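Local structure of putative secreted cellulose-binding protein (Streptomyces coelicolor, 4OY6) at residues D31-Q36 with L83-P88; Q39-A44 with S77-S82; G50-G55 with Q175-C180; G67-G72 with Q127-G132. The protein cleaves cellulose oxidatively, as a copper-dependent lytic polysaccharide monooxygenase of family AA10. One frame throughout, in Å; residues are numbered along the deposited sequence.

How the contacts relate
Contact 3 is the most buried of the four: it pairs strand 52-54 with strand 175-184 of the β-sandwich, beside the copper site, and it alone is a strand pair, with reciprocal backbone bonds. Contacts 1 and 2, nearer the surface, share helix 32-40 and pack it against the loop before strand 92-93 without a direct hydrogen bond: contact 1 relies on methionine packing and one water, contact 2 on alkyl packing, a water and a D40-bound zinc whose water reaches G78. Contact 4 sets an earlier part of that loop against 127-132 through apolar packing and one backbone bond. The disulfide C70-C180 ties contact 4 to contact 3, and Q36 NE2 bonds to S82 O between contacts 1 and 2.

Contact 1: residues D31-Q36 with L83-P88; sequences DPMCWQ and LDAVGP
M33 reaches from the first turn of helix 32-40 into the bend of the loop 83-88. Its CB points at the loop, and chi1 of -61° sets M33 CG opposite the carbonyl carbon, where it packs 3.6 Å from P88 C. The chain then bends at both following torsions and curls along the loop. M33 SD lies 3.8 Å from G87 CA and equally close to P88 CD, the proline crossing the methionine at about a right angle. M33 CE ends the chain 3.7 Å from A85 CB. One turn on, the amide of Q36 lies against the same methyl, Q36 NE2 being 3.6 Å from A85 CB. NE2 is shared between M33 O of its own helix, 3.0 Å away on a lone pair in the carbonyl plane, and S82 O. With an alanine here, lacking the long thioether, the packing beside G87 and P88 is likely to lose its filling and the loop to shift over the helix. D31 is the N-cap, its OD1 met by C34 N from above the carboxylate plane, while OD2 makes a salt bridge with R17 and accepts from W18 NE1. One water takes the M33 N-H and donates both to D31 OD1 and, at 2.8 Å, to P88 O. Sulfur and alkyl contacts thus fill the middle, and this water carries the polar link from the helix start to P88, since the two segments share no direct hydrogen bond.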
loop_
_atom_site.group_PDB
_atom_site.type_symbol
_atom_site.label_atom_id
_atom_site.label_comp_id
_atom_site.label_asym_id
_atom_site.label_seq_id
_atom_site.Cartn_x
_atom_site.Cartn_y
_atom_site.Cartn_z
ATOM N N ASP A 31 15.952 9.146 1.375
ATOM C CA ASP A 31 14.565 8.667 1.298
ATOM C C ASP A 31 13.637 9.852 1.522
ATOM O O ASP A 31 12.937 9.942 2.537
ATOM C CB ASP A 31 14.329 7.550 2.301
ATOM C CG ASP A 31 13.059 6.757 2.043
ATOM O OD1 ASP A 31 12.202 7.208 1.248
ATOM O OD2 ASP A 31 12.920 5.679 2.684
ATOM N N PRO A 32 13.637 10.781 0.552
ATOM C CA PRO A 32 12.845 12.000 0.732
ATOM C C PRO A 32 11.356 11.766 0.930
ATOM O O PRO A 32 10.719 12.555 1.608
ATOM C CB PRO A 32 13.116 12.806 -0.553
ATOM C CG PRO A 32 13.620 11.799 -1.532
ATOM C CD PRO A 32 14.394 10.796 -0.722
ATOM N N MET A 33 10.802 10.732 0.315
ATOM C CA MET A 33 9.377 10.456 0.494
ATOM C C MET A 33 9.048 9.999 1.897
ATOM O O MET A 33 8.014 10.390 2.440
ATOM C CB MET A 33 8.878 9.478 -0.577
ATOM C CG MET A 33 9.055 10.052 -2.003
ATOM S SD MET A 33 8.798 11.857 -2.256
ATOM C CE MET A 33 7.189 11.645 -2.193
ATOM N N CYS A 34 9.919 9.194 2.501
ATOM C CA CYS A 34 9.728 8.866 3.908
ATOM C C CYS A 34 9.931 10.090 4.779
ATOM O O CYS A 34 9.184 10.282 5.732
ATOM C CB CYS A 34 10.601 7.714 4.356
ATOM S SG CYS A 34 10.075 6.088 3.770
ATOM N N TRP A 35 10.917 10.917 4.456
ATOM C CA TRP A 35 11.151 12.122 5.240
ATOM C C TRP A 35 9.917 13.015 5.273
ATOM O O TRP A 35 9.492 13.432 6.340
ATOM C CB TRP A 35 12.378 12.867 4.727
ATOM C CG TRP A 35 12.743 14.079 5.558
ATOM C CD1 TRP A 35 12.629 15.349 5.186
ATOM C CD2 TRP A 35 13.195 14.096 6.929
ATOM N NE1 TRP A 35 13.027 16.179 6.196
ATOM C CE2 TRP A 35 13.363 15.433 7.285
ATOM C CE3 TRP A 35 13.422 13.099 7.907
ATOM C CZ2 TRP A 35 13.795 15.834 8.573
ATOM C CZ3 TRP A 35 13.872 13.484 9.178
ATOM C CH2 TRP A 35 14.042 14.838 9.495
ATOM N N GLN A 36 9.306 13.264 4.130
ATOM C CA GLN A 36 8.152 14.162 4.118
ATOM C C GLN A 36 6.979 13.538 4.863
ATOM O O GLN A 36 6.198 14.253 5.476
ATOM C CB GLN A 36 7.779 14.604 2.701
ATOM C CG GLN A 36 7.317 13.516 1.746
ATOM C CD GLN A 36 5.834 13.148 1.839
ATOM O OE1 GLN A 36 4.973 14.026 1.974
ATOM N NE2 GLN A 36 5.517 11.875 1.697
ATOM N N LEU A 83 1.035 9.898 2.235
ATOM C CA LEU A 83 1.289 8.773 1.344
ATOM C C LEU A 83 0.800 9.029 -0.087
ATOM O O LEU A 83 1.129 8.264 -1.000
ATOM C CB LEU A 83 0.691 7.459 1.870
ATOM C CG LEU A 83 1.037 7.120 3.325
ATOM C CD1 LEU A 83 0.462 5.758 3.650
ATOM C CD2 LEU A 83 2.541 7.196 3.587
ATOM N N ASP A 84 0.014 10.102 -0.277
ATOM C CA ASP A 84 -0.402 10.518 -1.611
ATOM C C ASP A 84 0.624 11.427 -2.305
ATOM O O ASP A 84 0.424 11.827 -3.456
ATOM C CB ASP A 84 -1.737 11.253 -1.538
ATOM C CG ASP A 84 -2.904 10.366 -1.123
ATOM O OD1 ASP A 84 -2.903 9.172 -1.474
ATOM O OD2 ASP A 84 -3.837 10.907 -0.494
ATOM N N ALA A 85 1.719 11.778 -1.628
ATOM C CA ALA A 85 2.750 12.574 -2.265
ATOM C C ALA A 85 3.289 11.862 -3.500
ATOM O O ALA A 85 3.371 10.627 -3.540
ATOM C CB ALA A 85 3.866 12.873 -1.284
ATOM N N VAL A 86 3.659 12.669 -4.489
ATOM C CA VAL A 86 4.201 12.172 -5.737
ATOM C C VAL A 86 5.709 12.436 -5.743
ATOM O O VAL A 86 6.159 13.569 -5.521
ATOM C CB VAL A 86 3.514 12.847 -6.924
ATOM C CG1 VAL A 86 4.150 12.427 -8.240
ATOM C CG2 VAL A 86 2.030 12.536 -6.911
ATOM N N GLY A 87 6.494 11.380 -5.953
ATOM C CA GLY A 87 7.935 11.495 -5.910
ATOM C C GLY A 87 8.577 10.138 -5.875
ATOM O O GLY A 87 7.889 9.119 -6.031
ATOM N N PRO A 88 9.893 10.112 -5.671
ATOM C CA PRO A 88 10.673 8.881 -5.794
ATOM C C PRO A 88 10.615 7.997 -4.536
ATOM O O PRO A 88 11.605 7.827 -3.821
ATOM C CB PRO A 88 12.082 9.415 -6.064
ATOM C CG PRO A 88 12.126 10.687 -5.278
ATOM C CD PRO A 88 10.769 11.303 -5.513
HETATM O O HOH W 1 12.072 8.539 -1.138
#

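Contact 2: residues Q39-A44 with S77-S82; sequences QDDPNA and SGRYNS. With ZN (zinc ion), chain J.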
loop_
_atom_site.group_PDB
_atom_site.type_symbol
_atom_site.label_atom_id
_atom_site.label_comp_id
_atom_site.label_asym_id
_atom_site.label_seq_id
_atom_site.Cartn_x
_atom_site.Cartn_y
_atom_site.Cartn_z
ATOM N N GLN A 39 7.687 13.936 8.584
ATOM C CA GLN A 39 7.493 15.328 8.924
ATOM C C GLN A 39 6.028 15.732 8.998
ATOM O O GLN A 39 5.653 16.546 9.831
ATOM C CB GLN A 39 8.271 16.246 7.966
ATOM C CG GLN A 39 9.781 16.081 7.953
ATOM C CD GLN A 39 10.381 15.689 9.269
ATOM O OE1 GLN A 39 10.477 16.503 10.159
ATOM N NE2 GLN A 39 10.837 14.434 9.384
ATOM N N ASP A 40 5.196 15.139 8.166
ATOM C CA ASP A 40 3.780 15.467 8.143
ATOM C C ASP A 40 3.035 14.880 9.340
ATOM O O ASP A 40 2.297 15.604 10.020
ATOM C CB ASP A 40 3.129 14.950 6.863
ATOM C CG ASP A 40 1.682 15.375 6.761
ATOM O OD1 ASP A 40 0.788 14.551 6.965
ATOM O OD2 ASP A 40 1.447 16.573 6.544
ATOM N N ASP A 41 3.172 13.578 9.554
ATOM C CA ASP A 41 2.539 12.925 10.708
ATOM C C ASP A 41 3.305 11.645 10.983
ATOM O O ASP A 41 3.128 10.653 10.275
ATOM C CB ASP A 41 1.047 12.632 10.513
ATOM C CG ASP A 41 0.380 12.138 11.799
ATOM O OD1 ASP A 41 1.107 11.817 12.752
ATOM O OD2 ASP A 41 -0.867 12.097 11.882
ATOM N N PRO A 42 4.190 11.659 11.992
ATOM C CA PRO A 42 4.915 10.445 12.335
ATOM C C PRO A 42 3.997 9.259 12.613
ATOM O O PRO A 42 4.403 8.111 12.446
ATOM C CB PRO A 42 5.683 10.852 13.596
ATOM C CG PRO A 42 5.897 12.307 13.459
ATOM C CD PRO A 42 4.630 12.804 12.814
ATOM N N ASN A 43 2.780 9.537 13.073
ATOM C CA ASN A 43 1.834 8.456 13.363
ATOM C C ASN A 43 1.376 7.674 12.145
ATOM O O ASN A 43 0.839 6.586 12.292
ATOM C CB ASN A 43 0.624 8.985 14.131
ATOM C CG ASN A 43 0.977 9.460 15.521
ATOM O OD1 ASN A 43 1.993 9.054 16.079
ATOM N ND2 ASN A 43 0.142 10.322 16.079
ATOM N N ALA A 44 1.608 8.205 10.943
ATOM C CA ALA A 44 1.385 7.405 9.724
ATOM C C ALA A 44 2.254 6.162 9.707
ATOM O O ALA A 44 1.896 5.166 9.076
ATOM C CB ALA A 44 1.612 8.234 8.481
ATOM N N SER A 77 -8.972 10.397 9.405
ATOM C CA SER A 77 -8.811 11.796 9.767
ATOM C C SER A 77 -7.540 12.405 9.169
ATOM O O SER A 77 -6.933 13.299 9.759
ATOM C CB SER A 77 -8.829 11.928 11.303
ATOM O OG SER A 77 -10.039 11.400 11.855
ATOM N N GLY A 78 -7.157 11.927 7.992
ATOM C CA GLY A 78 -6.027 12.474 7.278
ATOM C C GLY A 78 -4.651 11.995 7.711
ATOM O O GLY A 78 -3.648 12.484 7.202
ATOM N N ARG A 79 -4.572 11.003 8.593
ATOM C CA ARG A 79 -3.286 10.566 9.131
ATOM C C ARG A 79 -2.299 10.132 8.064
ATOM O O ARG A 79 -1.099 10.296 8.241
ATOM C CB ARG A 79 -3.500 9.449 10.174
ATOM C CG ARG A 79 -2.229 8.914 10.784
ATOM C CD ARG A 79 -2.473 8.054 12.014
ATOM N NE ARG A 79 -3.274 6.845 11.752
ATOM C CZ ARG A 79 -4.558 6.678 12.062
ATOM N NH1 ARG A 79 -5.268 7.633 12.631
ATOM N NH2 ARG A 79 -5.121 5.510 11.802
ATOM N N TYR A 80 -2.798 9.551 6.981
ATOM C CA TYR A 80 -1.974 8.975 5.925
ATOM C C TYR A 80 -1.930 9.827 4.661
ATOM O O TYR A 80 -1.501 9.341 3.609
ATOM C CB TYR A 80 -2.481 7.565 5.583
ATOM C CG TYR A 80 -2.543 6.677 6.799
ATOM C CD1 TYR A 80 -1.390 6.114 7.325
ATOM C CD2 TYR A 80 -3.745 6.399 7.445
ATOM C CE1 TYR A 80 -1.412 5.342 8.482
ATOM C CE2 TYR A 80 -3.768 5.630 8.588
ATOM C CZ TYR A 80 -2.615 5.083 9.098
ATOM O OH TYR A 80 -2.685 4.350 10.272
ATOM N N ASN A 81 -2.326 11.097 4.755
ATOM C CA ASN A 81 -2.402 11.914 3.553
ATOM C C ASN A 81 -1.047 12.059 2.853
ATOM O O ASN A 81 -0.986 12.243 1.632
ATOM C CB ASN A 81 -3.000 13.301 3.836
ATOM C CG ASN A 81 -4.472 13.247 4.144
ATOM O OD1 ASN A 81 -5.072 12.185 4.190
ATOM N ND2 ASN A 81 -5.058 14.409 4.360
ATOM N N SER A 82 0.040 12.043 3.611
ATOM C CA SER A 82 1.375 12.185 3.032
ATOM C C SER A 82 1.740 11.015 2.127
ATOM O O SER A 82 2.654 11.133 1.316
ATOM C CB SER A 82 2.428 12.309 4.134
ATOM O OG SER A 82 2.570 11.129 4.898
HETATM ZN ZN ZN J . -0.879 15.859 7.558
HETATM O O HOH W 2 0.418 11.856 6.535
HETATM O O HOH W 3 -0.441 16.191 9.587
HETATM O O HOH W 4 -1.844 14.270 8.040
HETATM O O HOH W 5 -0.407 17.722 7.164
HETATM O O HOH W 6 -1.217 15.577 5.524
HETATM O O HOH W 7 -2.508 16.564 8.051
#
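The turn joining helix 32-40 to helix 43-46 runs past 77-82 with A44 nearest Y80, their CA atoms 5.3 Å apart, while D40 faces S82 at the other end. A44 sits closest: its CB lies 3.4 Å from R79 O and also touches the Y80 ring at CD1. The carbonyl oxygen of A44 meets the edge of that ring in its plane, 3.4 Å from Y80 CE1, and accepts a hydrogen bond from N11 ND2. R79 stretches along this turn, CG anti to the backbone N (chi1 179°), with CG over the centre of the Y80 ring and also near D41 OD2. The extended start of the chain carries CD to N43 O; a bend at chi3 (62°) then turns the guanidinium back, so that R79 NE and NH2 both grip Y80 OH side-on, NE at 3.0 Å and in the guanidinium plane. The same NH2 forms a salt bridge with E76, and the tyrosine hydroxyl is bonded to N47 O; together these hold both flat groups in place. The other oxygen of D41, OD1, caps N43 N in its own segment.

At the far end, D40 CB packs 3.9 Å from S82 CB. D40 OD1 binds a zinc ion at 2.2 Å, with OD2 a longer ligand at 2.6 Å, and five waters complete the shell; one of them donates to G78 O. Another water, away from the metal, joins D40 OD1 to R79 O and S82 N. The contact thus seats the junction of helices 32-40 and 43-46 on the long loop between helix 60-63 and strand 92-93, with helix 10-18 reaching it through N11.

Contact 3: residues G50-G55 with Q175-C180; sequences GLYRNG and QTYFLC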
loop_
_atom_site.group_PDB
_atom_site.type_symbol
_atom_site.label_atom_id
_atom_site.label_comp_id
_atom_site.label_asym_id
_atom_site.label_seq_id
_atom_site.Cartn_x
_atom_site.Cartn_y
_atom_site.Cartn_z
ATOM N N GLY A 50 -3.085 0.881 10.623
ATOM C CA GLY A 50 -4.343 1.582 10.710
ATOM C C GLY A 50 -4.897 2.216 9.445
ATOM O O GLY A 50 -5.699 3.148 9.535
ATOM N N LEU A 51 -4.493 1.712 8.263
ATOM C CA LEU A 51 -4.894 2.333 7.003
ATOM C C LEU A 51 -6.123 1.621 6.441
ATOM O O LEU A 51 -6.016 0.785 5.544
ATOM C CB LEU A 51 -3.720 2.351 6.030
ATOM C CG LEU A 51 -3.757 3.511 5.017
ATOM C CD1 LEU A 51 -2.443 3.563 4.262
ATOM C CD2 LEU A 51 -4.940 3.440 4.050
ATOM N N TYR A 52 -7.287 1.963 6.989
ATOM C CA TYR A 52 -8.533 1.311 6.653
ATOM C C TYR A 52 -9.674 2.318 6.529
ATOM O O TYR A 52 -9.590 3.443 7.048
ATOM C CB TYR A 52 -8.916 0.242 7.713
ATOM C CG TYR A 52 -9.252 0.857 9.044
ATOM C CD1 TYR A 52 -8.270 1.178 9.976
ATOM C CD2 TYR A 52 -10.561 1.214 9.347
ATOM C CE1 TYR A 52 -8.558 1.837 11.157
ATOM C CE2 TYR A 52 -10.863 1.840 10.537
ATOM C CZ TYR A 52 -9.852 2.154 11.443
ATOM O OH TYR A 52 -10.149 2.790 12.626
ATOM N N ARG A 53 -10.742 1.868 5.884
ATOM C CA ARG A 53 -12.046 2.535 5.892
ATOM C C ARG A 53 -13.077 1.500 6.305
ATOM O O ARG A 53 -12.999 0.339 5.903
ATOM C CB ARG A 53 -12.476 3.013 4.481
ATOM C CG ARG A 53 -11.569 4.002 3.808
ATOM C CD ARG A 53 -12.161 4.490 2.504
ATOM N NE ARG A 53 -13.223 5.422 2.732
ATOM C CZ ARG A 53 -13.087 6.734 2.920
ATOM N NH1 ARG A 53 -11.913 7.336 2.811
ATOM N NH2 ARG A 53 -14.163 7.475 3.154
ATOM N N ASN A 54 -14.069 1.941 7.063
ATOM C CA ASN A 54 -15.263 1.130 7.333
ATOM C C ASN A 54 -16.400 1.487 6.394
ATOM O O ASN A 54 -16.557 2.653 6.039
ATOM C CB ASN A 54 -15.759 1.380 8.764
ATOM C CG ASN A 54 -14.779 0.941 9.814
ATOM O OD1 ASN A 54 -13.960 0.041 9.600
ATOM N ND2 ASN A 54 -14.881 1.561 10.982
ATOM N N GLY A 55 -17.204 0.486 6.028
ATOM C CA GLY A 55 -18.512 0.725 5.429
ATOM C C GLY A 55 -18.520 1.020 3.953
ATOM O O GLY A 55 -19.501 1.552 3.444
ATOM N N GLN A 175 -14.889 -3.698 6.586
ATOM C CA GLN A 175 -13.689 -2.902 6.829
ATOM C C GLN A 175 -12.672 -3.300 5.763
ATOM O O GLN A 175 -12.490 -4.488 5.470
ATOM C CB GLN A 175 -13.148 -3.181 8.213
ATOM C CG GLN A 175 -11.912 -2.386 8.585
ATOM C CD GLN A 175 -11.537 -2.629 10.019
ATOM O OE1 GLN A 175 -10.880 -3.619 10.354
ATOM N NE2 GLN A 175 -12.001 -1.752 10.891
ATOM N N THR A 176 -12.023 -2.296 5.188
ATOM C CA THR A 176 -11.185 -2.490 4.013
ATOM C C THR A 176 -9.885 -1.712 4.204
ATOM O O THR A 176 -9.899 -0.557 4.626
ATOM C CB THR A 176 -11.878 -1.948 2.754
ATOM O OG1 THR A 176 -13.265 -2.317 2.748
ATOM C CG2 THR A 176 -11.179 -2.448 1.486
ATOM N N TYR A 177 -8.764 -2.356 3.869
ATOM C CA TYR A 177 -7.431 -1.769 3.940
ATOM C C TYR A 177 -6.916 -1.532 2.530
ATOM O O TYR A 177 -7.112 -2.372 1.665
ATOM C CB TYR A 177 -6.479 -2.675 4.725
ATOM C CG TYR A 177 -6.932 -2.973 6.131
ATOM C CD1 TYR A 177 -8.019 -3.806 6.385
ATOM C CD2 TYR A 177 -6.279 -2.425 7.219
ATOM C CE1 TYR A 177 -8.425 -4.070 7.684
ATOM C CE2 TYR A 177 -6.697 -2.676 8.534
ATOM C CZ TYR A 177 -7.790 -3.494 8.747
ATOM O OH TYR A 177 -8.214 -3.729 10.038
ATOM N N PHE A 178 -6.243 -0.399 2.334
ATOM C CA PHE A 178 -5.822 0.063 1.003
ATOM C C PHE A 178 -4.317 0.297 1.031
ATOM O O PHE A 178 -3.855 1.272 1.617
ATOM C CB PHE A 178 -6.542 1.367 0.619
ATOM C CG PHE A 178 -8.046 1.225 0.588
ATOM C CD1 PHE A 178 -8.814 1.450 1.715
ATOM C CD2 PHE A 178 -8.695 0.880 -0.582
ATOM C CE1 PHE A 178 -10.191 1.303 1.664
ATOM C CE2 PHE A 178 -10.066 0.727 -0.635
ATOM C CZ PHE A 178 -10.813 0.946 0.489
ATOM N N LEU A 179 -3.575 -0.629 0.439
ATOM C CA LEU A 179 -2.117 -0.673 0.641
ATOM C C LEU A 179 -1.352 -0.478 -0.677
ATOM O O LEU A 179 -1.353 -1.354 -1.560
ATOM C CB LEU A 179 -1.695 -2.005 1.245
ATOM C CG LEU A 179 -2.191 -2.424 2.616
ATOM C CD1 LEU A 179 -2.407 -1.323 3.644
ATOM C CD2 LEU A 179 -3.383 -3.318 2.543
ATOM N N CYS A 180 -0.680 0.663 -0.798
ATOM C CA CYS A 180 0.252 0.926 -1.899
ATOM C C CYS A 180 1.631 0.398 -1.553
ATOM O O CYS A 180 2.164 0.774 -0.504
ATOM C CB CYS A 180 0.409 2.417 -2.165
ATOM S SG CYS A 180 -1.023 3.128 -2.970
HETATM O O HOH W 8 -14.764 -0.377 3.868
#
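Y52 lays its CB over one face of the Y177 ring, a CH-π contact 3.8 Å from the centroid and only 15° off the ring normal. With CG placed between the backbone N and the carbonyl carbon (chi1 67°), the Y52 ring swings toward Q175, oblique to the Y177 ring with the planes at 50°, and Y52 CD2 comes 3.6 Å from Q175 NE2. That amide lies beside the amide of N54, nearly coplanar with it, and Q175 NE2 donates to a lone pair of N54 OD1 at 3.0 Å. Beneath the side chains strand 52-54 runs antiparallel to 175-180. R53 and T176 form the hydrogen-bonded pair, R53 N to T176 O and T176 N to R53 O, both 2.9 Å; Y52-Y177 and N54-Q175 are the flanking non-hydrogen-bonded pairs. F178 N adds a weak bond to L51 O. On the other face of the sheet R53 CG and CD pass the F178 ring at CE1, and the guanidinium goes on to bond G72 O. This is an edge of the E-set β-sandwich beside the active site, whose copper is bound by H1 and H108. Y177 comes within about 3 Å of the copper (nearest atoms), meets the H1 ring edge-to-face and stacks on W168; its OH donates weakly to Q175 OE1. The Y52 methylene on one face, the W168 stack and the weak bond to Q175 probably help to fix the tyrosine by the metal.

Contact 4: residues G67-G72 with Q127-G132; sequences GQLCSG and QALTWG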
loop_
_atom_site.group_PDB
_atom_site.type_symbol
_atom_site.label_atom_id
_atom_site.label_comp_id
_atom_site.label_asym_id
_atom_site.label_seq_id
_atom_site.Cartn_x
_atom_site.Cartn_y
_atom_site.Cartn_z
ATOM N N GLY A 67 -6.010 10.283 -7.034
ATOM C CA GLY A 67 -4.974 11.027 -6.313
ATOM C C GLY A 67 -4.919 10.780 -4.820
ATOM O O GLY A 67 -4.067 11.321 -4.140
ATOM N N GLN A 68 -5.848 9.976 -4.312
ATOM C CA GLN A 68 -5.944 9.651 -2.889
ATOM C C GLN A 68 -5.950 8.149 -2.655
ATOM O O GLN A 68 -6.367 7.665 -1.606
ATOM C CB GLN A 68 -7.200 10.262 -2.253
ATOM C CG GLN A 68 -7.301 11.761 -2.449
ATOM C CD GLN A 68 -8.583 12.337 -1.943
ATOM O OE1 GLN A 68 -9.214 11.783 -1.038
ATOM N NE2 GLN A 68 -8.966 13.474 -2.489
ATOM N N LEU A 69 -5.473 7.373 -3.622
ATOM C CA LEU A 69 -5.487 5.923 -3.472
ATOM C C LEU A 69 -4.612 5.460 -2.297
ATOM O O LEU A 69 -5.015 4.603 -1.500
ATOM C CB LEU A 69 -5.073 5.189 -4.762
ATOM C CG LEU A 69 -6.215 5.036 -5.780
ATOM C CD1 LEU A 69 -6.720 6.379 -6.346
ATOM C CD2 LEU A 69 -5.807 4.087 -6.899
ATOM N N CYS A 70 -3.398 5.986 -2.189
ATOM C CA CYS A 70 -2.453 5.484 -1.190
ATOM C C CYS A 70 -2.780 5.914 0.227
ATOM O O CYS A 70 -2.276 5.306 1.159
ATOM C CB CYS A 70 -1.011 5.841 -1.548
ATOM S SG CYS A 70 -0.487 5.095 -3.127
ATOM N N SER A 71 -3.639 6.915 0.401
ATOM C CA SER A 71 -4.175 7.273 1.715
ATOM C C SER A 71 -5.564 6.671 1.963
ATOM O O SER A 71 -6.203 6.999 2.957
ATOM C CB SER A 71 -4.278 8.771 1.858
ATOM O OG SER A 71 -5.263 9.293 0.990
ATOM N N GLY A 72 -6.017 5.788 1.081
ATOM C CA GLY A 72 -7.340 5.207 1.258
ATOM C C GLY A 72 -8.444 6.244 1.248
ATOM O O GLY A 72 -9.438 6.094 1.952
ATOM N N GLN A 127 3.657 11.211 -11.445
ATOM C CA GLN A 127 2.221 11.237 -11.685
ATOM C C GLN A 127 1.448 10.709 -10.483
ATOM O O GLN A 127 1.853 9.720 -9.860
ATOM C CB GLN A 127 1.884 10.351 -12.873
ATOM C CG GLN A 127 2.545 10.772 -14.175
ATOM C CD GLN A 127 2.108 9.888 -15.317
ATOM O OE1 GLN A 127 2.767 8.919 -15.647
ATOM N NE2 GLN A 127 0.941 10.182 -15.885
ATOM N N ALA A 128 0.331 11.375 -10.174
ATOM C CA ALA A 128 -0.556 10.921 -9.108
ATOM C C ALA A 128 -1.250 9.616 -9.514
ATOM O O ALA A 128 -1.622 9.427 -10.683
ATOM C CB ALA A 128 -1.607 11.978 -8.835
ATOM N N LEU A 129 -1.403 8.704 -8.564
ATOM C CA LEU A 129 -2.144 7.476 -8.815
ATOM C C LEU A 129 -3.637 7.765 -9.009
ATOM O O LEU A 129 -4.241 8.525 -8.256
ATOM C CB LEU A 129 -1.995 6.505 -7.665
ATOM C CG LEU A 129 -0.973 5.411 -7.781
ATOM C CD1 LEU A 129 0.361 6.054 -7.446
ATOM C CD2 LEU A 129 -1.365 4.278 -6.820
ATOM N N THR A 130 -4.201 7.117 -10.021
ATOM C CA THR A 130 -5.630 7.171 -10.320
ATOM C C THR A 130 -6.092 5.743 -10.591
ATOM O O THR A 130 -5.298 4.880 -10.947
ATOM C CB THR A 130 -5.943 8.036 -11.548
ATOM O OG1 THR A 130 -5.465 7.357 -12.713
ATOM C CG2 THR A 130 -5.309 9.433 -11.403
ATOM N N TRP A 131 -7.392 5.523 -10.465
ATOM C CA TRP A 131 -7.955 4.213 -10.760
ATOM C C TRP A 131 -7.740 3.835 -12.229
ATOM O O TRP A 131 -7.520 2.667 -12.552
ATOM C CB TRP A 131 -9.431 4.179 -10.410
ATOM C CG TRP A 131 -9.696 4.169 -8.933
ATOM C CD1 TRP A 131 -10.024 5.242 -8.138
ATOM C CD2 TRP A 131 -9.660 3.032 -8.062
ATOM N NE1 TRP A 131 -10.208 4.838 -6.848
ATOM C CE2 TRP A 131 -9.992 3.487 -6.770
ATOM C CE3 TRP A 131 -9.408 1.676 -8.247
ATOM C CZ2 TRP A 131 -10.087 2.619 -5.677
ATOM C CZ3 TRP A 131 -9.482 0.816 -7.145
ATOM C CH2 TRP A 131 -9.826 1.294 -5.891
ATOM N N GLY A 132 -7.788 4.823 -13.105
ATOM C CA GLY A 132 -7.623 4.577 -14.528
ATOM C C GLY A 132 -6.232 4.145 -14.940
ATOM O O GLY A 132 -6.052 3.598 -16.027
#
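L69 drives its two methyl groups down onto one face of the W131 indole, sent there with CG anti to the carbonyl carbon (chi1 -82°). L69 CD1 lies over the five-membered ring of W131, 4.1 Å from its centroid and 26° off the normal, and comes 3.8 Å from W131 NE1; CD2 sits over the middle of the ring system. The leucine and the indole meet aslant, and NE1 keeps its hydrogen for V64 O, which together with the leucine limits how the ring can turn. CD1 also touches L129 O, while CB of L69 faces CD2 of L129. Cut back to an alanine, L69 has no methyls over the indole, and W131 is likely to be left freer to shift, with a gap beside L129. Both 67-72 and 127-132 are connecting loops of the E-set β-sandwich; the latter leads into strand 134-139, and the former, with its type I turn from L69 to G72, carries the disulfide C70-C180 into strand 175-184. At that disulfide C70 SG packs 3.9 Å from L129 CD2, next to V163 of the sheet. At the outer end the side chains give way to backbone: G67 N donates to L129 O at 2.8 Å, nearly along the C=O axis, and G67 CA rests 4.3 Å from A128 CB.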